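Local coordinates for hyaluronidase (Thermobaculum terrenum, PDB 5DIY), which probably removes O-linked N-acetylglucosamine from modified proteins, as a family 84 glycoside hydrolase with hexosaminidase activity, at residues Thr79-Pro84 and Gly115-Asn120; Ile161-Thr166 and Ile188-Thr193; Glu305-Ser310 and Pro374-Tyr379; Gln309-Ser314 and Thr434-Asp439. All blocks are in the same frame, centred on the assembly; numbering follows the deposited sequence.

Contact 1: residues Thr79-Pro84 and Gly115-Asn120. Unlike the reference sequence in segment 115-120: Asn120 (reference Asp). With NAG (2-acetamido-2-deoxy-beta-D-glucopyranose), chain E.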
loop_
_atom_site.group_PDB
_atom_site.type_symbol
_atom_site.label_atom_id
_atom_site.label_comp_id
_atom_site.label_asym_id
_atom_site.label_seq_id
_atom_site.Cartn_x
_atom_site.Cartn_y
_atom_site.Cartn_z
ATOM N N THR C 79 2.674 -13.363 16.515
ATOM C CA THR C 79 3.779 -12.595 17.078
ATOM C C THR C 79 3.246 -11.282 17.634
ATOM O O THR C 79 2.557 -10.541 16.935
ATOM C CB THR C 79 4.851 -12.309 16.010
ATOM O OG1 THR C 79 5.424 -13.544 15.568
ATOM C CG2 THR C 79 5.972 -11.401 16.546
ATOM N N PHE C 80 3.568 -11.006 18.895
ATOM C CA PHE C 80 3.273 -9.724 19.511
ATOM C C PHE C 80 4.488 -8.841 19.311
ATOM O O PHE C 80 5.593 -9.223 19.707
ATOM C CB PHE C 80 2.984 -9.869 21.009
ATOM C CG PHE C 80 2.814 -8.550 21.712
ATOM C CD1 PHE C 80 1.621 -7.849 21.616
ATOM C CD2 PHE C 80 3.864 -7.987 22.430
ATOM C CE1 PHE C 80 1.469 -6.616 22.236
ATOM C CE2 PHE C 80 3.718 -6.761 23.056
ATOM C CZ PHE C 80 2.522 -6.074 22.962
ATOM N N ALA C 81 4.299 -7.668 18.711
ATOM C CA ALA C 81 5.386 -6.702 18.571
ATOM C C ALA C 81 5.208 -5.491 19.481
ATOM O O ALA C 81 4.088 -5.117 19.832
ATOM C CB ALA C 81 5.537 -6.261 17.127
ATOM N N ILE C 82 6.341 -4.894 19.843
ATOM C CA ILE C 82 6.416 -3.698 20.674
ATOM C C ILE C 82 7.438 -2.749 20.017
ATOM O O ILE C 82 8.403 -3.206 19.401
ATOM C CB ILE C 82 6.788 -4.073 22.142
ATOM C CG1 ILE C 82 6.642 -2.880 23.096
ATOM C CG2 ILE C 82 8.181 -4.689 22.248
ATOM C CD1 ILE C 82 5.209 -2.606 23.502
ATOM N N SER C 83 7.198 -1.442 20.125
ATOM C CA SER C 83 8.041 -0.417 19.518
ATOM C C SER C 83 8.422 0.618 20.581
ATOM O O SER C 83 7.701 1.600 20.772
ATOM C CB SER C 83 7.306 0.249 18.355
ATOM O OG SER C 83 6.945 -0.712 17.383
ATOM N N PRO C 84 9.546 0.387 21.296
ATOM C CA PRO C 84 9.957 1.229 22.418
ATOM C C PRO C 84 10.953 2.349 22.090
ATOM O O PRO C 84 11.314 3.119 22.989
ATOM C CB PRO C 84 10.622 0.216 23.349
ATOM C CG PRO C 84 11.307 -0.712 22.405
ATOM C CD PRO C 84 10.418 -0.804 21.188
ATOM N N GLY C 115 8.088 -9.392 18.575
ATOM C CA GLY C 115 8.638 -8.362 17.693
ATOM C C GLY C 115 9.131 -7.175 18.502
ATOM O O GLY C 115 8.415 -6.683 19.369
ATOM N N ILE C 116 10.353 -6.715 18.240
ATOM C CA ILE C 116 10.863 -5.490 18.877
ATOM C C ILE C 116 11.361 -4.560 17.769
ATOM O O ILE C 116 12.425 -4.795 17.185
ATOM C CB ILE C 116 11.961 -5.775 19.933
ATOM C CG1 ILE C 116 11.468 -6.828 20.940
ATOM C CG2 ILE C 116 12.338 -4.492 20.667
ATOM C CD1 ILE C 116 12.452 -7.169 22.037
ATOM N N PHE C 117 10.591 -3.507 17.484
ATOM C CA PHE C 117 10.833 -2.673 16.295
ATOM C C PHE C 117 11.414 -1.316 16.643
ATOM O O PHE C 117 11.025 -0.718 17.643
ATOM C CB PHE C 117 9.550 -2.491 15.474
ATOM C CG PHE C 117 8.884 -3.782 15.041
ATOM C CD1 PHE C 117 9.592 -4.982 14.915
ATOM C CD2 PHE C 117 7.539 -3.778 14.708
ATOM C CE1 PHE C 117 8.957 -6.140 14.510
ATOM C CE2 PHE C 117 6.901 -4.933 14.296
ATOM C CZ PHE C 117 7.607 -6.116 14.199
ATOM N N PHE C 118 12.351 -0.853 15.806
ATOM C CA PHE C 118 13.019 0.445 15.964
ATOM C C PHE C 118 12.933 1.290 14.685
ATOM O O PHE C 118 13.777 2.158 14.445
ATOM C CB PHE C 118 14.484 0.228 16.366
ATOM C CG PHE C 118 14.646 -0.561 17.632
ATOM C CD1 PHE C 118 14.561 0.065 18.868
ATOM C CD2 PHE C 118 14.842 -1.932 17.591
ATOM C CE1 PHE C 118 14.681 -0.662 20.044
ATOM C CE2 PHE C 118 14.969 -2.666 18.761
ATOM C CZ PHE C 118 14.891 -2.030 19.991
ATOM N N ASP C 119 11.916 1.034 13.864
ATOM C CA ASP C 119 11.643 1.866 12.689
ATOM C C ASP C 119 11.071 3.223 13.093
ATOM O O ASP C 119 10.346 3.322 14.078
ATOM C CB ASP C 119 10.678 1.168 11.725
ATOM C CG ASP C 119 9.352 0.793 12.378
ATOM O OD1 ASP C 119 9.375 0.057 13.384
ATOM O OD2 ASP C 119 8.299 1.221 11.872
ATOM N N ASN C 120 11.398 4.255 12.316
ATOM C CA ASN C 120 10.870 5.607 12.512
ATOM C C ASN C 120 11.110 6.139 13.926
ATOM O O ASN C 120 10.177 6.483 14.658
ATOM C CB ASN C 120 9.384 5.663 12.138
ATOM C CG ASN C 120 9.116 5.176 10.722
ATOM O OD1 ASN C 120 10.027 5.076 9.896
ATOM N ND2 ASN C 120 7.859 4.857 10.438
HETATM C C1 NAG E . 7.023 2.920 7.382
HETATM C C2 NAG E . 6.591 2.059 8.586
HETATM C C3 NAG E . 5.244 1.354 8.404
HETATM C C4 NAG E . 4.379 2.108 7.408
HETATM C C5 NAG E . 5.080 2.102 6.059
HETATM C C6 NAG E . 4.295 2.851 4.970
HETATM C C7 NAG E . 8.131 0.164 8.184
HETATM C C8 NAG E . 9.193 -0.694 8.814
HETATM N N2 NAG E . 7.636 1.118 8.974
HETATM O O3 NAG E . 4.589 1.268 9.675
HETATM O O4 NAG E . 3.117 1.458 7.257
HETATM O O5 NAG E . 6.427 2.582 6.124
HETATM O O6 NAG E . 3.965 4.184 5.368
HETATM O O7 NAG E . 7.766 -0.008 7.028
HETATM O O HOH W 1 7.245 0.692 15.067
#
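Strands 77-82 and 113-117 of the beta/alpha (TIM) barrel pair in parallel here, Ala81 beside Gly115 and Ile82 beside Ile116, within a beta-alpha-beta unit. Three backbone hydrogen bonds fix the register: Gly115 N to Phe80 O (2.7 Å), Ile82 N to Gly115 O (2.8 Å) and Phe117 N to Ile82 O (2.9 Å). A CB at Gly115 would run into Ala81 CB; the Ala81 methyl packs on Phe117 CE2 at 3.4 Å. At the strand ends a water joins Ser83 OG (2.7 Å) to Asp119 OD1, to which it donates (2.8 Å). Asp119 CG sits between its own N and carbonyl carbon (chi1 57°), turning the carboxylate toward the sugar: OD2 accepts a nearly straight hydrogen bond (166°) from NAG N2 at 3.0 Å and pairs with Lys43 in a salt bridge. Engineered Asn120 replaces the predicted proton donor; its ND2, 3.6 Å from NAG C2, is hydrogen-bonded to Tyr14, and OD1 to Tyr168. A carboxylate holding the acetamide N-H is consistent with the substrate-assisted mechanism of family 84.

Contact 2: residues Ile161-Thr166 and Ile188-Thr193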
loop_
_atom_site.group_PDB
_atom_site.type_symbol
_atom_site.label_atom_id
_atom_site.label_comp_id
_atom_site.label_asym_id
_atom_site.label_seq_id
_atom_site.Cartn_x
_atom_site.Cartn_y
_atom_site.Cartn_z
ATOM N N ILE C 161 12.970 -13.718 18.624
ATOM C CA ILE C 161 12.827 -12.290 18.454
ATOM C C ILE C 161 13.010 -11.962 16.976
ATOM O O ILE C 161 13.936 -12.445 16.322
ATOM C CB ILE C 161 13.830 -11.486 19.315
ATOM C CG1 ILE C 161 13.544 -11.707 20.806
ATOM C CG2 ILE C 161 13.748 -9.985 18.988
ATOM C CD1 ILE C 161 14.645 -11.220 21.729
ATOM N N ILE C 162 12.105 -11.137 16.467
ATOM C CA ILE C 162 12.274 -10.491 15.173
ATOM C C ILE C 162 12.375 -8.993 15.468
ATOM O O ILE C 162 11.585 -8.448 16.236
ATOM C CB ILE C 162 11.156 -10.855 14.156
ATOM C CG1 ILE C 162 11.441 -10.209 12.792
ATOM C CG2 ILE C 162 9.766 -10.465 14.649
ATOM C CD1 ILE C 162 10.707 -10.862 11.642
ATOM N N MET C 163 13.390 -8.347 14.912
ATOM C CA MET C 163 13.592 -6.926 15.143
ATOM C C MET C 163 13.487 -6.177 13.829
ATOM O O MET C 163 13.783 -6.731 12.768
ATOM C CB MET C 163 14.936 -6.658 15.851
ATOM C CG MET C 163 16.200 -6.797 15.001
ATOM S SD MET C 163 16.669 -5.324 14.054
ATOM C CE MET C 163 17.160 -4.198 15.362
ATOM N N CYS C 164 13.052 -4.921 13.909
ATOM C CA CYS C 164 13.074 -4.014 12.767
ATOM C C CYS C 164 14.155 -2.977 13.032
ATOM O O CYS C 164 14.100 -2.280 14.045
ATOM C CB CYS C 164 11.727 -3.328 12.541
ATOM S SG CYS C 164 11.677 -2.391 10.984
ATOM N N PRO C 165 15.153 -2.881 12.134
ATOM C CA PRO C 165 16.192 -1.875 12.324
ATOM C C PRO C 165 15.691 -0.457 12.070
ATOM O O PRO C 165 14.652 -0.263 11.438
ATOM C CB PRO C 165 17.260 -2.261 11.304
ATOM C CG PRO C 165 16.582 -3.119 10.292
ATOM C CD PRO C 165 15.339 -3.669 10.903
ATOM N N THR C 166 16.432 0.517 12.586
ATOM C CA THR C 166 16.144 1.937 12.369
ATOM C C THR C 166 16.442 2.343 10.925
ATOM O O THR C 166 15.774 3.214 10.377
ATOM C CB THR C 166 16.925 2.796 13.384
ATOM O OG1 THR C 166 16.565 2.379 14.710
ATOM C CG2 THR C 166 16.613 4.265 13.221
ATOM N N ILE C 188 18.253 -14.099 15.998
ATOM C CA ILE C 188 17.350 -12.953 16.003
ATOM C C ILE C 188 17.102 -12.568 14.543
ATOM O O ILE C 188 18.049 -12.313 13.790
ATOM C CB ILE C 188 17.919 -11.759 16.809
ATOM C CG1 ILE C 188 18.038 -12.162 18.288
ATOM C CG2 ILE C 188 17.042 -10.515 16.623
ATOM C CD1 ILE C 188 18.484 -11.067 19.238
ATOM N N ASP C 189 15.835 -12.565 14.144
ATOM C CA ASP C 189 15.452 -12.221 12.771
ATOM C C ASP C 189 15.489 -10.706 12.584
ATOM O O ASP C 189 15.277 -9.957 13.536
ATOM C CB ASP C 189 14.068 -12.786 12.441
ATOM C CG ASP C 189 14.101 -14.281 12.154
ATOM O OD1 ASP C 189 14.856 -14.702 11.262
ATOM O OD2 ASP C 189 13.363 -15.041 12.807
ATOM N N VAL C 190 15.776 -10.264 11.359
ATOM C CA VAL C 190 15.918 -8.833 11.060
ATOM C C VAL C 190 15.085 -8.450 9.839
ATOM O O VAL C 190 15.252 -9.018 8.759
ATOM C CB VAL C 190 17.393 -8.440 10.830
ATOM C CG1 VAL C 190 17.516 -6.967 10.443
ATOM C CG2 VAL C 190 18.212 -8.735 12.082
ATOM N N PHE C 191 14.204 -7.469 10.030
ATOM C CA PHE C 191 13.322 -6.986 8.964
ATOM C C PHE C 191 14.052 -6.076 7.981
ATOM O O PHE C 191 15.077 -5.466 8.301
ATOM C CB PHE C 191 12.112 -6.226 9.536
ATOM C CG PHE C 191 10.894 -7.078 9.785
ATOM C CD1 PHE C 191 10.375 -7.889 8.783
ATOM C CD2 PHE C 191 10.223 -7.012 11.002
ATOM C CE1 PHE C 191 9.240 -8.646 8.996
ATOM C CE2 PHE C 191 9.081 -7.767 11.222
ATOM C CZ PHE C 191 8.593 -8.587 10.214
ATOM N N TRP C 192 13.475 -5.967 6.791
ATOM C CA TRP C 192 13.996 -5.125 5.728
ATOM C C TRP C 192 12.878 -4.925 4.701
ATOM O O TRP C 192 12.167 -5.877 4.373
ATOM C CB TRP C 192 15.200 -5.825 5.093
ATOM C CG TRP C 192 15.868 -5.041 4.047
ATOM C CD1 TRP C 192 15.736 -5.203 2.707
ATOM C CD2 TRP C 192 16.780 -3.963 4.237
ATOM N NE1 TRP C 192 16.502 -4.285 2.043
ATOM C CE2 TRP C 192 17.156 -3.507 2.959
ATOM C CE3 TRP C 192 17.310 -3.327 5.363
ATOM C CZ2 TRP C 192 18.049 -2.453 2.775
ATOM C CZ3 TRP C 192 18.197 -2.275 5.179
ATOM C CH2 TRP C 192 18.559 -1.853 3.897
ATOM N N THR C 193 12.715 -3.704 4.197
ATOM C CA THR C 193 11.604 -3.382 3.276
ATOM C C THR C 193 12.004 -3.302 1.801
ATOM O O THR C 193 11.133 -3.289 0.936
ATOM C CB THR C 193 10.835 -2.092 3.696
ATOM O OG1 THR C 193 11.609 -0.924 3.399
ATOM C CG2 THR C 193 10.504 -2.105 5.190
#
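Ile162 sets its terminal methyl over one face of the Phe191 ring: CD1 lies 3.6 Å from the centroid and 19° off the ring normal, a CH-pi contact displaced toward CZ and CE2. The isoleucine reaches the ring because CG1 is trans to its own backbone N (chi1 -177°) and the chain then runs on extended; on the way CG1 brushes Asp189 CB at 3.7 Å. The Phe191 ring also meets Trp221 edge-to-face. With an alanine here, Ile162 CD1 is likely to lose the ring face it sits on, and a gap would probably open beside Trp221. On the opposite face of the sheet Met163 folds compactly, CG being wedged between its own N and carbonyl carbon, which lays it alongside Val190 CG2 (4.0 Å). Pro165 follows, its CD only 3.2 Å from Phe191 O. Between these two layers run the backbone hydrogen bonds of parallel pairing, Asp189 N to Ile161 O (2.9 Å), Met163 N to Asp189 O (2.8 Å) and Phe191 N to Met163 O (2.9 Å). Met163 and Pro165 also touch Leu180 of helix 175-183, which links the two strands; this is the beta-alpha-beta crossover from which a TIM barrel is built.

Contact 3: residues Glu305-Ser310 and Pro374-Tyr379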
loop_
_atom_site.group_PDB
_atom_site.type_symbol
_atom_site.label_atom_id
_atom_site.label_comp_id
_atom_site.label_asym_id
_atom_site.label_seq_id
_atom_site.Cartn_x
_atom_site.Cartn_y
_atom_site.Cartn_z
ATOM N N GLU C 305 -11.510 -6.070 -14.002
ATOM C CA GLU C 305 -10.419 -5.811 -14.949
ATOM C C GLU C 305 -10.436 -4.349 -15.409
ATOM O O GLU C 305 -9.424 -3.651 -15.326
ATOM C CB GLU C 305 -10.516 -6.743 -16.166
ATOM C CG GLU C 305 -10.097 -8.188 -15.913
ATOM C CD GLU C 305 -8.591 -8.426 -16.004
ATOM O OE1 GLU C 305 -7.795 -7.459 -16.001
ATOM O OE2 GLU C 305 -8.185 -9.603 -16.078
ATOM N N LYS C 306 -11.602 -3.883 -15.850
ATOM C CA LYS C 306 -11.744 -2.515 -16.357
ATOM C C LYS C 306 -11.524 -1.453 -15.284
ATOM O O LYS C 306 -10.844 -0.466 -15.524
ATOM C CB LYS C 306 -13.127 -2.304 -16.990
ATOM C CG LYS C 306 -13.223 -1.043 -17.828
ATOM C CD LYS C 306 -12.470 -1.235 -19.138
ATOM C CE LYS C 306 -12.095 0.072 -19.774
ATOM N NZ LYS C 306 -11.130 -0.158 -20.883
ATOM N N PHE C 307 -12.129 -1.658 -14.119
ATOM C CA PHE C 307 -12.016 -0.727 -13.010
ATOM C C PHE C 307 -10.566 -0.657 -12.504
ATOM O O PHE C 307 -10.099 0.420 -12.112
ATOM C CB PHE C 307 -12.977 -1.142 -11.888
ATOM C CG PHE C 307 -12.913 -0.269 -10.670
ATOM C CD1 PHE C 307 -13.356 1.050 -10.719
ATOM C CD2 PHE C 307 -12.432 -0.772 -9.460
ATOM C CE1 PHE C 307 -13.305 1.858 -9.597
ATOM C CE2 PHE C 307 -12.387 0.034 -8.327
ATOM C CZ PHE C 307 -12.819 1.350 -8.396
ATOM N N TYR C 308 -9.864 -1.797 -12.531
ATOM C CA TYR C 308 -8.465 -1.853 -12.090
ATOM C C TYR C 308 -7.536 -1.000 -12.967
ATOM O O TYR C 308 -6.549 -0.472 -12.463
ATOM C CB TYR C 308 -7.928 -3.296 -11.963
ATOM C CG TYR C 308 -6.443 -3.303 -11.645
ATOM C CD1 TYR C 308 -5.959 -2.650 -10.503
ATOM C CD2 TYR C 308 -5.514 -3.881 -12.515
ATOM C CE1 TYR C 308 -4.599 -2.587 -10.225
ATOM C CE2 TYR C 308 -4.147 -3.831 -12.238
ATOM C CZ TYR C 308 -3.697 -3.183 -11.091
ATOM O OH TYR C 308 -2.358 -3.117 -10.802
ATOM N N GLN C 309 -7.867 -0.822 -14.247
ATOM C CA GLN C 309 -7.070 0.052 -15.126
ATOM C C GLN C 309 -6.945 1.506 -14.629
ATOM O O GLN C 309 -5.958 2.166 -14.931
ATOM C CB GLN C 309 -7.628 0.051 -16.545
ATOM C CG GLN C 309 -7.460 -1.259 -17.290
ATOM C CD GLN C 309 -8.103 -1.234 -18.665
ATOM O OE1 GLN C 309 -8.954 -0.390 -18.956
ATOM N NE2 GLN C 309 -7.688 -2.158 -19.524
ATOM N N SER C 310 -7.933 1.978 -13.869
ATOM C CA SER C 310 -7.914 3.305 -13.241
ATOM C C SER C 310 -7.400 3.303 -11.780
ATOM O O SER C 310 -7.336 4.367 -11.147
ATOM C CB SER C 310 -9.324 3.929 -13.313
ATOM O OG SER C 310 -9.648 4.333 -14.639
ATOM N N PRO C 374 -15.703 4.879 -2.102
ATOM C CA PRO C 374 -15.208 6.214 -2.471
ATOM C C PRO C 374 -14.508 6.271 -3.832
ATOM O O PRO C 374 -14.598 7.288 -4.524
ATOM C CB PRO C 374 -14.223 6.548 -1.347
ATOM C CG PRO C 374 -14.707 5.752 -0.190
ATOM C CD PRO C 374 -15.193 4.468 -0.782
ATOM N N TRP C 375 -13.842 5.180 -4.206
ATOM C CA TRP C 375 -13.177 5.083 -5.498
ATOM C C TRP C 375 -14.203 4.883 -6.607
ATOM O O TRP C 375 -14.067 5.478 -7.670
ATOM C CB TRP C 375 -12.120 3.968 -5.495
ATOM C CG TRP C 375 -10.901 4.332 -4.695
ATOM C CD1 TRP C 375 -9.775 4.948 -5.159
ATOM C CD2 TRP C 375 -10.692 4.126 -3.290
ATOM N NE1 TRP C 375 -8.876 5.131 -4.139
ATOM C CE2 TRP C 375 -9.414 4.640 -2.979
ATOM C CE3 TRP C 375 -11.453 3.545 -2.267
ATOM C CZ2 TRP C 375 -8.877 4.586 -1.686
ATOM C CZ3 TRP C 375 -10.919 3.500 -0.976
ATOM C CH2 TRP C 375 -9.645 4.021 -0.701
ATOM N N LEU C 376 -15.227 4.064 -6.353
ATOM C CA LEU C 376 -16.344 3.892 -7.299
ATOM C C LEU C 376 -17.101 5.196 -7.571
ATOM O O LEU C 376 -17.425 5.494 -8.716
ATOM C CB LEU C 376 -17.332 2.828 -6.807
ATOM C CG LEU C 376 -16.887 1.364 -6.815
ATOM C CD1 LEU C 376 -17.889 0.507 -6.050
ATOM C CD2 LEU C 376 -16.723 0.845 -8.237
ATOM N N GLU C 377 -17.371 5.963 -6.516
ATOM C CA GLU C 377 -18.089 7.234 -6.640
ATOM C C GLU C 377 -17.346 8.232 -7.519
ATOM O O GLU C 377 -17.928 8.808 -8.441
ATOM C CB GLU C 377 -18.344 7.854 -5.259
ATOM C CG GLU C 377 -19.452 7.162 -4.470
ATOM C CD GLU C 377 -19.597 7.682 -3.042
ATOM O OE1 GLU C 377 -18.828 8.573 -2.627
ATOM O OE2 GLU C 377 -20.489 7.187 -2.319
ATOM N N GLU C 378 -16.061 8.432 -7.230
ATOM C CA GLU C 378 -15.235 9.339 -8.029
ATOM C C GLU C 378 -14.952 8.804 -9.444
ATOM O O GLU C 378 -14.826 9.593 -10.373
ATOM C CB GLU C 378 -13.959 9.736 -7.277
ATOM C CG GLU C 378 -14.226 10.904 -6.335
ATOM C CD GLU C 378 -13.174 11.129 -5.269
ATOM O OE1 GLU C 378 -12.006 10.710 -5.429
ATOM O OE2 GLU C 378 -13.513 11.771 -4.260
ATOM N N TYR C 379 -14.894 7.480 -9.606
ATOM C CA TYR C 379 -14.827 6.855 -10.937
ATOM C C TYR C 379 -16.030 7.243 -11.809
ATOM O O TYR C 379 -15.858 7.657 -12.962
ATOM C CB TYR C 379 -14.749 5.338 -10.792
ATOM C CG TYR C 379 -14.526 4.544 -12.060
ATOM C CD1 TYR C 379 -13.261 4.460 -12.633
ATOM C CD2 TYR C 379 -15.564 3.819 -12.653
ATOM C CE1 TYR C 379 -13.039 3.699 -13.767
ATOM C CE2 TYR C 379 -15.348 3.057 -13.793
ATOM C CZ TYR C 379 -14.085 2.997 -14.345
ATOM O OH TYR C 379 -13.861 2.253 -15.476
HETATM O O HOH W 2 -11.198 2.213 -16.077
#
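One water bridges the two segments, taking hold of three groups: it donates to Lys306 O (2.8 Å) and pairs with Ser310 OG (3.0 Å) and Tyr379 OH (2.7 Å). The water and Ser310 OG both lie at the edge of the Tyr379 ring, near its plane, where the serine oxygen is 3.6 Å from CE1. One face of that ring receives the edge of Phe307 in a T-shaped pair, with centroids 5.1 Å apart and planes at 80°; Phe307 CD1 stands over the ring centre. The pair joins helix 301-308 to helix 373-398, within the helical region that follows the barrel. With CG trans to the backbone N in both (chi1 178° in Phe307, -174° in Tyr379), each ring is carried out toward the other helix and reaches past its partner. Leu376 lays CD2 over a face of the Phe307 ring, 4.1 Å from its centroid, while Trp375 CB abuts the ring edge at CZ (4.0 Å). Within its own segment, Lys306 NZ donates to Gln309 OE1 at 2.9 Å and also forms a salt bridge with Glu350.

Contact 4: residues Gln309-Ser314 and Thr434-Asp439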
loop_
_atom_site.group_PDB
_atom_site.type_symbol
_atom_site.label_atom_id
_atom_site.label_comp_id
_atom_site.label_asym_id
_atom_site.label_seq_id
_atom_site.Cartn_x
_atom_site.Cartn_y
_atom_site.Cartn_z
ATOM N N GLN C 309 -7.867 -0.822 -14.247
ATOM C CA GLN C 309 -7.070 0.052 -15.126
ATOM C C GLN C 309 -6.945 1.506 -14.629
ATOM O O GLN C 309 -5.958 2.166 -14.931
ATOM C CB GLN C 309 -7.628 0.051 -16.545
ATOM C CG GLN C 309 -7.460 -1.259 -17.290
ATOM C CD GLN C 309 -8.103 -1.234 -18.665
ATOM O OE1 GLN C 309 -8.954 -0.390 -18.956
ATOM N NE2 GLN C 309 -7.688 -2.158 -19.524
ATOM N N SER C 310 -7.933 1.978 -13.869
ATOM C CA SER C 310 -7.914 3.305 -13.241
ATOM C C SER C 310 -7.400 3.303 -11.780
ATOM O O SER C 310 -7.336 4.367 -11.147
ATOM C CB SER C 310 -9.324 3.929 -13.313
ATOM O OG SER C 310 -9.648 4.333 -14.639
ATOM N N ASN C 311 -7.018 2.134 -11.254
ATOM C CA ASN C 311 -6.470 2.009 -9.899
ATOM C C ASN C 311 -5.122 1.288 -9.869
ATOM O O ASN C 311 -4.849 0.501 -8.957
ATOM C CB ASN C 311 -7.479 1.287 -9.001
ATOM C CG ASN C 311 -8.756 2.081 -8.820
ATOM O OD1 ASN C 311 -8.798 3.032 -8.043
ATOM N ND2 ASN C 311 -9.800 1.702 -9.548
ATOM N N THR C 312 -4.274 1.570 -10.858
ATOM C CA THR C 312 -2.966 0.930 -10.958
ATOM C C THR C 312 -1.895 1.584 -10.076
ATOM O O THR C 312 -0.925 0.914 -9.718
ATOM C CB THR C 312 -2.451 0.897 -12.415
ATOM O OG1 THR C 312 -2.386 2.229 -12.939
ATOM C CG2 THR C 312 -3.360 0.065 -13.281
ATOM N N ILE C 313 -2.074 2.861 -9.710
ATOM C CA ILE C 313 -1.017 3.632 -9.053
ATOM C C ILE C 313 -0.660 2.999 -7.698
ATOM O O ILE C 313 -1.511 2.835 -6.821
ATOM C CB ILE C 313 -1.353 5.141 -8.880
ATOM C CG1 ILE C 313 -1.505 5.832 -10.241
ATOM C CG2 ILE C 313 -0.247 5.850 -8.094
ATOM C CD1 ILE C 313 -2.156 7.202 -10.179
ATOM N N SER C 314 0.607 2.629 -7.568
ATOM C CA SER C 314 1.178 2.119 -6.323
ATOM C C SER C 314 2.689 2.110 -6.485
ATOM O O SER C 314 3.187 2.378 -7.576
ATOM C CB SER C 314 0.688 0.695 -6.036
ATOM O OG SER C 314 1.278 -0.242 -6.918
ATOM N N THR C 434 -9.824 10.616 -3.709
ATOM C CA THR C 434 -9.080 9.462 -4.225
ATOM C C THR C 434 -8.254 9.811 -5.449
ATOM O O THR C 434 -8.451 10.857 -6.075
ATOM C CB THR C 434 -9.998 8.289 -4.606
ATOM O OG1 THR C 434 -10.591 8.515 -5.891
ATOM C CG2 THR C 434 -11.074 8.046 -3.549
ATOM N N ARG C 435 -7.346 8.900 -5.788
ATOM C CA ARG C 435 -6.488 9.021 -6.963
ATOM C C ARG C 435 -6.962 8.094 -8.093
ATOM O O ARG C 435 -6.157 7.640 -8.915
ATOM C CB ARG C 435 -5.031 8.721 -6.568
ATOM C CG ARG C 435 -4.002 9.118 -7.625
ATOM C CD ARG C 435 -2.927 10.068 -7.135
ATOM N NE ARG C 435 -1.730 9.388 -6.650
ATOM C CZ ARG C 435 -0.471 9.557 -7.081
ATOM N NH1 ARG C 435 -0.147 10.390 -8.065
ATOM N NH2 ARG C 435 0.493 8.864 -6.492
ATOM N N VAL C 436 -8.266 7.813 -8.143
ATOM C CA VAL C 436 -8.835 7.040 -9.253
ATOM C C VAL C 436 -8.653 7.818 -10.563
ATOM O O VAL C 436 -8.843 9.031 -10.600
ATOM C CB VAL C 436 -10.318 6.656 -9.004
ATOM C CG1 VAL C 436 -11.246 7.861 -9.073
ATOM C CG2 VAL C 436 -10.765 5.573 -9.977
ATOM N N CYS C 437 -8.229 7.102 -11.604
ATOM C CA CYS C 437 -7.869 7.659 -12.920
ATOM C C CYS C 437 -6.629 8.568 -12.916
ATOM O O CYS C 437 -6.356 9.246 -13.914
ATOM C CB CYS C 437 -9.059 8.382 -13.573
ATOM S SG CYS C 437 -10.611 7.457 -13.578
ATOM N N GLY C 438 -5.851 8.547 -11.830
ATOM C CA GLY C 438 -4.764 9.503 -11.634
ATOM C C GLY C 438 -5.201 10.920 -11.951
ATOM O O GLY C 438 -6.329 11.323 -11.632
ATOM N N ASP C 439 -4.311 11.662 -12.606
ATOM C CA ASP C 439 -4.656 12.935 -13.226
ATOM C C ASP C 439 -4.829 12.805 -14.747
ATOM O O ASP C 439 -4.803 13.795 -15.466
ATOM C CB ASP C 439 -3.588 13.964 -12.872
ATOM C CG ASP C 439 -3.619 14.329 -11.400
ATOM O OD1 ASP C 439 -4.540 15.061 -10.978
ATOM O OD2 ASP C 439 -2.741 13.864 -10.661
#
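Ser310 and Cys437 bring the two loops together through one hydrogen bond, Cys437 N to Ser310 O, 2.9 Å long with an N-H...O angle of 160°; the donor lies in the carbonyl plane, on a lone pair. Cys437 is the third residue of a type II turn running from Arg435 to Gly438, which Gly438 N closes onto Arg435 O at 3.1 Å. Val436 N makes a weak hydrogen bond to Thr434 OG1, which also pairs with Glu378. Nearby, Ser310 OG and Cys437 SG are 3.4 Å apart. The remaining contacts between the segments are van der Waals. Ile313 crosses Arg435 at about a right angle, with CG2 over a face of the guanidinium, 3.5 Å from NH2, and CD1 3.7 Å from CG; bends at chi2 and chi3 bring the arginine round to it. The same CD1 packs on Gly438 CA at 3.8 Å, where any CB would be tight. Val436 CG2 rests 3.8 Å from Asn311 OD1. Polar partners outside the segments hold two of these groups: Arg435 NH2 forms a salt bridge with Glu234, and Asn311 ND2 is hydrogen-bonded to Phe307 O. Replacing Arg435 by alanine would probably leave Glu234 without this charged mate and Ile313 CG2 without the flat surface beneath it. The arrangement is a loop-to-loop junction in which a type II turn, preceding helix 440-451, docks on the connection between helices 301-308 and 322-336.

Contacts 1 and 2 form one continuous patch of the barrel, their centres 9 Å apart, because strands 113-117 and 160-164 are neighbours. Phe118 N to Cys164 O (2.9 Å) and Thr166 OG1 to Phe118 O (2.8 Å), both probable hydrogen bonds, tie them together at the end carrying the sugar. Both reach NAG: Asp119 bonds to it, and the Cys164 side chain comes within about 4 Å. Contacts 3 and 4 make a second cluster, with centres 8 Å apart, sharing Gln309 and Ser310 and joined by a probable hydrogen bond between Glu378 OE1 and Thr434 OG1 (2.7 Å). Contacts 1 and 4 lie 33 Å apart between centres, yet the Arg435 side chain of contact 4 is about 13 Å from NAG.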